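Local coordinates for type I modular polyketide synthase (Streptomyces albus subsp. albus, PDB 6IYR), which probably transfers a malonyl-type extender unit from coenzyme A to an acyl carrier protein during assembly of salinomycin, as a polyketide synthase acyltransferase domain, at residues A[254-262]-A[293-303]; A[280-288]-A[375-384]. One frame throughout, in Å; residues are numbered along the deposited sequence.

Contact 1 (A[254-262]-A[293-303]); sequences GKGGMVSVA and SGDPGALDELM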
loop_
_atom_site.group_PDB
_atom_site.type_symbol
_atom_site.label_atom_id
_atom_site.label_comp_id
_atom_site.label_asym_id
_atom_site.label_seq_id
_atom_site.Cartn_x
_atom_site.Cartn_y
_atom_site.Cartn_z
ATOM N N GLY A 254 -7.479 14.895 -19.414
ATOM C CA GLY A 254 -8.494 15.862 -19.718
ATOM C C GLY A 254 -9.581 15.320 -20.634
ATOM O O GLY A 254 -10.468 16.067 -20.994
ATOM N N LYS A 255 -9.527 14.046 -21.022
ATOM C CA LYS A 255 -10.501 13.513 -21.958
ATOM C C LYS A 255 -11.432 12.520 -21.323
ATOM O O LYS A 255 -12.253 11.926 -22.000
ATOM C CB LYS A 255 -9.823 12.868 -23.166
ATOM C CG LYS A 255 -9.121 13.870 -24.063
ATOM C CD LYS A 255 -8.384 13.187 -25.216
ATOM C CE LYS A 255 -7.282 14.099 -25.749
ATOM N NZ LYS A 255 -7.230 14.166 -27.232
ATOM N N GLY A 256 -11.326 12.342 -20.017
ATOM C CA GLY A 256 -12.116 11.330 -19.355
ATOM C C GLY A 256 -12.031 11.429 -17.868
ATOM O O GLY A 256 -11.462 12.353 -17.364
ATOM N N GLY A 257 -12.556 10.437 -17.173
ATOM C CA GLY A 257 -12.528 10.415 -15.725
ATOM C C GLY A 257 -12.931 9.049 -15.240
ATOM O O GLY A 257 -13.102 8.104 -16.052
ATOM N N MET A 258 -13.186 8.964 -13.946
ATOM C CA MET A 258 -13.621 7.744 -13.331
ATOM C C MET A 258 -14.562 8.045 -12.217
ATOM O O MET A 258 -14.455 9.097 -11.585
ATOM C CB MET A 258 -12.430 7.008 -12.769
ATOM C CG MET A 258 -11.357 6.774 -13.790
ATOM S SD MET A 258 -10.124 5.652 -13.084
ATOM C CE MET A 258 -10.983 4.105 -13.234
ATOM N N VAL A 259 -15.519 7.151 -12.011
ATOM C CA VAL A 259 -16.390 7.264 -10.884
ATOM C C VAL A 259 -16.480 5.932 -10.144
ATOM O O VAL A 259 -16.524 4.842 -10.749
ATOM C CB VAL A 259 -17.806 7.816 -11.238
ATOM C CG1 VAL A 259 -17.759 8.906 -12.298
ATOM C CG2 VAL A 259 -18.766 6.730 -11.618
ATOM N N SER A 260 -16.486 6.029 -8.822
ATOM C CA SER A 260 -16.693 4.864 -7.965
ATOM C C SER A 260 -18.177 4.623 -7.835
ATOM O O SER A 260 -18.974 5.573 -7.711
ATOM C CB SER A 260 -16.112 5.086 -6.577
ATOM O OG SER A 260 -16.683 6.251 -6.023
ATOM N N VAL A 261 -18.551 3.357 -7.892
ATOM C CA VAL A 261 -19.939 2.948 -7.776
ATOM C C VAL A 261 -20.021 1.834 -6.774
ATOM O O VAL A 261 -19.321 0.807 -6.901
ATOM C CB VAL A 261 -20.480 2.421 -9.107
ATOM C CG1 VAL A 261 -21.966 2.189 -8.988
ATOM C CG2 VAL A 261 -20.190 3.413 -10.222
ATOM N N ALA A 262 -20.825 2.059 -5.745
ATOM C CA ALA A 262 -20.953 1.108 -4.658
ATOM C C ALA A 262 -21.973 0.085 -5.060
ATOM O O ALA A 262 -23.054 0.075 -4.529
ATOM C CB ALA A 262 -21.390 1.791 -3.360
ATOM N N SER A 293 -14.871 3.931 -15.787
ATOM C CA SER A 293 -14.146 4.999 -16.453
ATOM C C SER A 293 -14.841 5.355 -17.753
ATOM O O SER A 293 -15.504 4.509 -18.312
ATOM C CB SER A 293 -12.705 4.580 -16.757
ATOM O OG SER A 293 -12.616 3.592 -17.766
ATOM N N GLY A 294 -14.584 6.557 -18.283
ATOM C CA GLY A 294 -15.071 6.923 -19.598
ATOM C C GLY A 294 -15.191 8.435 -19.773
ATOM O O GLY A 294 -14.505 9.216 -19.118
ATOM N N ASP A 295 -16.026 8.823 -20.721
ATOM C CA ASP A 295 -16.134 10.182 -21.144
ATOM C C ASP A 295 -16.914 11.011 -20.143
ATOM O O ASP A 295 -17.773 10.512 -19.408
ATOM C CB ASP A 295 -16.751 10.263 -22.541
ATOM C CG ASP A 295 -15.828 9.685 -23.624
ATOM O OD1 ASP A 295 -14.908 10.403 -24.088
ATOM O OD2 ASP A 295 -15.997 8.490 -23.969
ATOM N N PRO A 296 -16.474 12.250 -19.972
ATOM C CA PRO A 296 -17.003 13.053 -18.870
ATOM C C PRO A 296 -18.550 13.093 -18.854
ATOM O O PRO A 296 -19.154 12.996 -17.799
ATOM C CB PRO A 296 -16.421 14.444 -19.144
ATOM C CG PRO A 296 -15.231 14.211 -20.039
ATOM C CD PRO A 296 -15.564 13.001 -20.854
ATOM N N GLY A 297 -19.177 13.246 -20.016
ATOM C CA GLY A 297 -20.660 13.407 -20.070
ATOM C C GLY A 297 -21.346 12.107 -19.698
ATOM O O GLY A 297 -22.354 12.067 -18.941
ATOM N N ALA A 298 -20.730 11.012 -20.113
ATOM C CA ALA A 298 -21.292 9.683 -19.774
ATOM C C ALA A 298 -21.198 9.404 -18.295
ATOM O O ALA A 298 -22.104 8.827 -17.685
ATOM C CB ALA A 298 -20.587 8.603 -20.570
ATOM N N LEU A 299 -20.124 9.880 -17.680
ATOM C CA LEU A 299 -19.942 9.693 -16.266
ATOM C C LEU A 299 -20.981 10.497 -15.486
ATOM O O LEU A 299 -21.430 10.066 -14.424
ATOM C CB LEU A 299 -18.553 10.170 -15.853
ATOM C CG LEU A 299 -17.351 9.250 -15.696
ATOM C CD1 LEU A 299 -17.535 7.841 -16.172
ATOM C CD2 LEU A 299 -16.090 9.866 -16.263
ATOM N N ASP A 300 -21.242 11.728 -15.901
ATOM C CA ASP A 300 -22.315 12.507 -15.238
ATOM C C ASP A 300 -23.659 11.750 -15.265
ATOM O O ASP A 300 -24.423 11.787 -14.303
ATOM C CB ASP A 300 -22.507 13.886 -15.915
ATOM C CG ASP A 300 -21.346 14.855 -15.658
ATOM O OD1 ASP A 300 -20.663 14.708 -14.635
ATOM O OD2 ASP A 300 -21.066 15.700 -16.520
ATOM N N GLU A 301 -24.025 11.204 -16.418
ATOM C CA GLU A 301 -25.321 10.534 -16.516
ATOM C C GLU A 301 -25.335 9.181 -15.825
ATOM O O GLU A 301 -26.322 8.821 -15.197
ATOM C CB GLU A 301 -25.806 10.421 -17.956
ATOM C CG GLU A 301 -24.694 10.429 -18.952
ATOM C CD GLU A 301 -25.123 10.788 -20.358
ATOM O OE1 GLU A 301 -24.899 9.927 -21.224
ATOM O OE2 GLU A 301 -25.488 11.958 -20.629
ATOM N N LEU A 302 -24.166 8.556 -15.720
ATOM C CA LEU A 302 -24.052 7.351 -14.870
ATOM C C LEU A 302 -24.328 7.648 -13.396
ATOM O O LEU A 302 -25.134 6.963 -12.737
ATOM C CB LEU A 302 -22.642 6.722 -15.016
ATOM C CG LEU A 302 -22.419 5.562 -14.023
ATOM C CD1 LEU A 302 -23.346 4.434 -14.403
ATOM C CD2 LEU A 302 -20.973 5.105 -14.075
ATOM N N MET A 303 -23.722 8.717 -12.889
ATOM C CA MET A 303 -23.952 9.092 -11.496
ATOM C C MET A 303 -25.423 9.431 -11.197
ATOM O O MET A 303 -25.992 8.992 -10.209
ATOM C CB MET A 303 -23.054 10.265 -11.112
ATOM C CG MET A 303 -21.596 9.888 -10.945
ATOM S SD MET A 303 -20.525 11.301 -10.634
ATOM C CE MET A 303 -21.294 11.980 -9.163
HETATM O O HOH W 1 -13.944 13.016 -24.001
#

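Contact 2 (A[280-288]-A[375-384]); sequences ALASVNGPQ and NTVRFEDAVR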
loop_
_atom_site.group_PDB
_atom_site.type_symbol
_atom_site.label_atom_id
_atom_site.label_comp_id
_atom_site.label_asym_id
_atom_site.label_seq_id
_atom_site.Cartn_x
_atom_site.Cartn_y
_atom_site.Cartn_z
ATOM N N ALA A 280 -16.584 2.128 -19.294
ATOM C CA ALA A 280 -15.942 0.831 -19.182
ATOM C C ALA A 280 -15.857 0.475 -17.710
ATOM O O ALA A 280 -15.772 1.351 -16.829
ATOM C CB ALA A 280 -14.567 0.858 -19.826
ATOM N N LEU A 281 -15.903 -0.816 -17.424
ATOM C CA LEU A 281 -15.628 -1.296 -16.073
ATOM C C LEU A 281 -14.123 -1.275 -15.797
ATOM O O LEU A 281 -13.350 -2.052 -16.364
ATOM C CB LEU A 281 -16.198 -2.700 -15.873
ATOM C CG LEU A 281 -15.989 -3.190 -14.424
ATOM C CD1 LEU A 281 -16.595 -2.264 -13.386
ATOM C CD2 LEU A 281 -16.592 -4.571 -14.306
ATOM N N ALA A 282 -13.668 -0.270 -15.066
ATOM C CA ALA A 282 -12.229 -0.075 -14.924
ATOM C C ALA A 282 -11.648 -0.926 -13.792
ATOM O O ALA A 282 -10.560 -1.495 -13.937
ATOM C CB ALA A 282 -11.908 1.379 -14.715
ATOM N N SER A 283 -12.373 -1.077 -12.688
ATOM C CA SER A 283 -11.806 -1.866 -11.607
ATOM C C SER A 283 -12.888 -2.436 -10.745
ATOM O O SER A 283 -13.944 -1.827 -10.578
ATOM C CB SER A 283 -10.785 -1.020 -10.801
ATOM O OG SER A 283 -11.410 -0.150 -9.903
ATOM N N VAL A 284 -12.659 -3.658 -10.285
ATOM C CA VAL A 284 -13.503 -4.273 -9.272
ATOM C C VAL A 284 -12.691 -4.462 -8.010
ATOM O O VAL A 284 -11.798 -5.314 -7.969
ATOM C CB VAL A 284 -13.996 -5.646 -9.734
ATOM C CG1 VAL A 284 -14.934 -6.275 -8.702
ATOM C CG2 VAL A 284 -14.684 -5.507 -11.082
ATOM N N ASN A 285 -13.027 -3.679 -6.990
ATOM C CA ASN A 285 -12.230 -3.562 -5.790
ATOM C C ASN A 285 -12.791 -4.274 -4.565
ATOM O O ASN A 285 -12.093 -4.412 -3.582
ATOM C CB ASN A 285 -12.002 -2.111 -5.486
ATOM C CG ASN A 285 -11.286 -1.423 -6.609
ATOM O OD1 ASN A 285 -10.546 -2.044 -7.339
ATOM N ND2 ASN A 285 -11.638 -0.196 -6.859
ATOM N N GLY A 286 -14.044 -4.724 -4.639
ATOM C CA GLY A 286 -14.706 -5.409 -3.531
ATOM C C GLY A 286 -16.084 -5.846 -3.994
ATOM O O GLY A 286 -16.535 -5.420 -5.041
ATOM N N PRO A 287 -16.741 -6.728 -3.250
ATOM C CA PRO A 287 -18.044 -7.232 -3.694
ATOM C C PRO A 287 -19.109 -6.148 -3.930
ATOM O O PRO A 287 -20.070 -6.396 -4.640
ATOM C CB PRO A 287 -18.478 -8.165 -2.543
ATOM C CG PRO A 287 -17.656 -7.764 -1.371
ATOM C CD PRO A 287 -16.376 -7.209 -1.906
ATOM N N GLN A 288 -18.947 -4.967 -3.342
ATOM C CA GLN A 288 -19.869 -3.838 -3.594
ATOM C C GLN A 288 -19.131 -2.554 -3.930
ATOM O O GLN A 288 -19.563 -1.455 -3.575
ATOM C CB GLN A 288 -20.730 -3.589 -2.368
ATOM C CG GLN A 288 -21.683 -4.724 -2.068
ATOM C CD GLN A 288 -23.021 -4.539 -2.741
ATOM O OE1 GLN A 288 -23.497 -5.426 -3.447
ATOM N NE2 GLN A 288 -23.624 -3.366 -2.555
ATOM N N ASN A 375 -7.265 -3.051 -19.659
ATOM C CA ASN A 375 -8.289 -3.929 -19.149
ATOM C C ASN A 375 -8.690 -3.691 -17.701
ATOM O O ASN A 375 -7.946 -3.105 -16.947
ATOM C CB ASN A 375 -7.832 -5.359 -19.340
ATOM C CG ASN A 375 -7.907 -5.764 -20.799
ATOM O OD1 ASN A 375 -8.994 -5.997 -21.318
ATOM N ND2 ASN A 375 -6.850 -5.544 -21.493
ATOM N N THR A 376 -9.791 -4.308 -17.309
ATOM C CA THR A 376 -10.342 -4.196 -15.969
ATOM C C THR A 376 -9.346 -4.701 -14.909
ATOM O O THR A 376 -8.656 -5.675 -15.107
ATOM C CB THR A 376 -11.653 -5.011 -15.863
ATOM O OG1 THR A 376 -12.581 -4.564 -16.836
ATOM C CG2 THR A 376 -12.293 -4.896 -14.518
ATOM N N VAL A 377 -9.266 -3.997 -13.795
ATOM C CA VAL A 377 -8.400 -4.408 -12.724
ATOM C C VAL A 377 -9.241 -5.323 -11.855
ATOM O O VAL A 377 -10.165 -4.887 -11.203
ATOM C CB VAL A 377 -7.942 -3.204 -11.894
ATOM C CG1 VAL A 377 -7.148 -3.651 -10.686
ATOM C CG2 VAL A 377 -7.165 -2.223 -12.739
ATOM N N ARG A 378 -8.922 -6.605 -11.864
ATOM C CA ARG A 378 -9.666 -7.570 -11.068
ATOM C C ARG A 378 -9.084 -7.727 -9.663
ATOM O O ARG A 378 -8.587 -8.775 -9.299
ATOM C CB ARG A 378 -9.721 -8.901 -11.796
ATOM C CG ARG A 378 -9.986 -8.740 -13.274
ATOM C CD ARG A 378 -10.468 -10.014 -13.932
ATOM N NE ARG A 378 -10.635 -9.811 -15.367
ATOM C CZ ARG A 378 -11.769 -9.437 -15.952
ATOM N NH1 ARG A 378 -11.803 -9.269 -17.263
ATOM N NH2 ARG A 378 -12.859 -9.242 -15.226
ATOM N N PHE A 379 -9.151 -6.656 -8.894
ATOM C CA PHE A 379 -8.606 -6.638 -7.554
ATOM C C PHE A 379 -9.305 -7.551 -6.565
ATOM O O PHE A 379 -8.660 -8.330 -5.894
ATOM C CB PHE A 379 -8.539 -5.212 -7.040
ATOM C CG PHE A 379 -7.808 -5.072 -5.756
ATOM C CD1 PHE A 379 -6.439 -5.146 -5.719
ATOM C CD2 PHE A 379 -8.491 -4.848 -4.590
ATOM C CE1 PHE A 379 -5.762 -5.011 -4.538
ATOM C CE2 PHE A 379 -7.819 -4.715 -3.406
ATOM C CZ PHE A 379 -6.458 -4.793 -3.383
ATOM N N GLU A 380 -10.630 -7.550 -6.572
ATOM C CA GLU A 380 -11.395 -8.375 -5.651
ATOM C C GLU A 380 -11.113 -9.847 -5.873
ATOM O O GLU A 380 -10.984 -10.595 -4.937
ATOM C CB GLU A 380 -12.900 -8.127 -5.779
ATOM C CG GLU A 380 -13.741 -9.097 -4.975
ATOM C CD GLU A 380 -15.207 -9.108 -5.350
ATOM O OE1 GLU A 380 -15.613 -8.408 -6.283
ATOM O OE2 GLU A 380 -15.965 -9.836 -4.709
ATOM N N ASP A 381 -11.004 -10.234 -7.128
ATOM C CA ASP A 381 -10.742 -11.589 -7.509
ATOM C C ASP A 381 -9.422 -12.067 -6.954
ATOM O O ASP A 381 -9.332 -13.149 -6.437
ATOM C CB ASP A 381 -10.631 -11.604 -9.009
ATOM C CG ASP A 381 -11.483 -12.627 -9.622
ATOM O OD1 ASP A 381 -12.443 -12.230 -10.301
ATOM O OD2 ASP A 381 -11.187 -13.818 -9.425
ATOM N N ALA A 382 -8.408 -11.234 -7.055
ATOM C CA ALA A 382 -7.112 -11.573 -6.546
ATOM C C ALA A 382 -7.155 -11.744 -5.040
ATOM O O ALA A 382 -6.610 -12.684 -4.509
ATOM C CB ALA A 382 -6.124 -10.504 -6.913
ATOM N N VAL A 383 -7.850 -10.848 -4.358
ATOM C CA VAL A 383 -7.944 -10.931 -2.921
ATOM C C VAL A 383 -8.640 -12.218 -2.496
ATOM O O VAL A 383 -8.201 -12.880 -1.583
ATOM C CB VAL A 383 -8.644 -9.706 -2.312
ATOM C CG1 VAL A 383 -8.902 -9.929 -0.837
ATOM C CG2 VAL A 383 -7.814 -8.460 -2.522
ATOM N N ARG A 384 -9.698 -12.579 -3.200
ATOM C CA ARG A 384 -10.429 -13.790 -2.904
ATOM C C ARG A 384 -9.529 -15.002 -3.100
ATOM O O ARG A 384 -9.554 -15.913 -2.320
ATOM C CB ARG A 384 -11.684 -13.888 -3.754
ATOM C CG ARG A 384 -12.829 -13.038 -3.240
ATOM C CD ARG A 384 -14.051 -13.134 -4.118
ATOM N NE ARG A 384 -15.133 -12.308 -3.611
ATOM C CZ ARG A 384 -16.069 -12.748 -2.792
ATOM N NH1 ARG A 384 -17.016 -11.941 -2.368
ATOM N NH2 ARG A 384 -16.054 -14.002 -2.397
#

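Contact 1 (A[254-262]-A[293-303])
With its chi1 rotated to -38°, Val-259 spreads its two methyls over helix 296-303: CG1, anti to the carbonyl carbon, drops onto Leu-299, while CG2 reaches Leu-302. Leu-299 answers with an unusual, nearly eclipsed chi2 of 9°, which carries CD1 alongside Val-259 and CD2 beneath Gly-257. The two side chains point opposite ways as they pass, and the fit is tight, 3.4 Å from Val-259 CG1 to Leu-299 CG. Leu-299 CD2 also sits 3.4 Å from Gly-257 C, on the face where Gly-257 has no side chain to keep the methyl off the backbone. Leu-302 CD2 meets Val-259 CG2 at 3.7 Å, and Met-303 SD approaches Val-259 CG1 at 4.0 Å.

Beside this patch the strands run antiparallel: Gly-257 and Gly-294 form a hydrogen-bonded pair, Gly-257 N to Gly-294 O at 3.0 Å and Gly-294 N to Gly-257 O at 3.1 Å. On the sheet face turned from the helix, Met-258 CG rests on Ser-293 CB, whose OG bonds to Ser-322 O. One water donates to both Lys-255 O and Asp-295 OD1, and Gln-326 also bonds the lysine carbonyl.

At Asp-295, the N-cap position, strand 289-294 turns into helix 296-308, which packs back over strand 257-261 as in the ferredoxin-like small subdomain of acyltransferases. Backbone bonds thus fix the strand register, apolar side chains seat the helix, and a water bridge links the outer end.

Contact 2 (A[280-288]-A[375-384])
The short, weakly bonded strand 377-378 runs parallel to strand 280-286 and turns at Arg-378 into helix 379-384, so this contact is a sheet edge joined to a helix start. Val-377 is held through both its N and its O: the N donates to Ala-282 O at 2.8 Å, and the O accepts from Val-284 N at 2.9 Å in a nearly straight bond (169° at the hydrogen). Ahead of it, the Thr-376 hydroxyl donates to Leu-281 O, with OG1 2.7 Å from that oxygen, while Thr-376 CG2 lies against Leu-281 CG. Past the inverse gamma turn centred on Arg-378, Glu-380 N gives its hydrogen to Val-284 O at 2.9 Å, tying the first turn of the helix to the strand.

Glu-380 then does the side-chain work. With CG anti to the backbone N (chi1 172°) and the rest extended, the side chain crosses Pro-287 at about a right angle, bringing OE2 within 3.5 Å of Pro-287 CA and OE1 within 3.3 Å of Val-284 CG1. Arg-384, one turn on in the same helix, puts NE on the anti side of OE2 in a salt bridge of 2.8 Å, somewhat out of the carboxylate plane, which limits the carboxylate's rotation. On the other side of the strand, Asn-285 O lies at the edge of the Phe-379 ring, and Asn-285 OD1 accepts a bond from His-219.

His-219 belongs to a GxSxG sequence resembling a nucleophile elbow, and Val-377 packs on it as well; the arrangement fits the junction between the small ferredoxin-like and large subdomains of acyltransferases.

Overall arrangement
Both contacts belong to one mixed sheet, in which strands 289-294 and 279-286 follow each other in the chain and lie side by side. The centres of the two contacts are about 17 Å apart, contact 1 about 25 Å and contact 2 about 16 Å from the centre of the chain. Ser-293 O and Ala-280 N, 2.8 Å apart, probably share a hydrogen bond, and Met-258 CE packs on Ala-282 CB at 3.2 Å. Contact 1 lays a helix over inner strands, and contact 2 adds edge strand 377-378. The Met-258 side chain lies about 5 Å from a bound phosphate, probably from the crystallisation liquor, and near the GxSxG residues, probably the nucleophile elbow, which Val-377 touches.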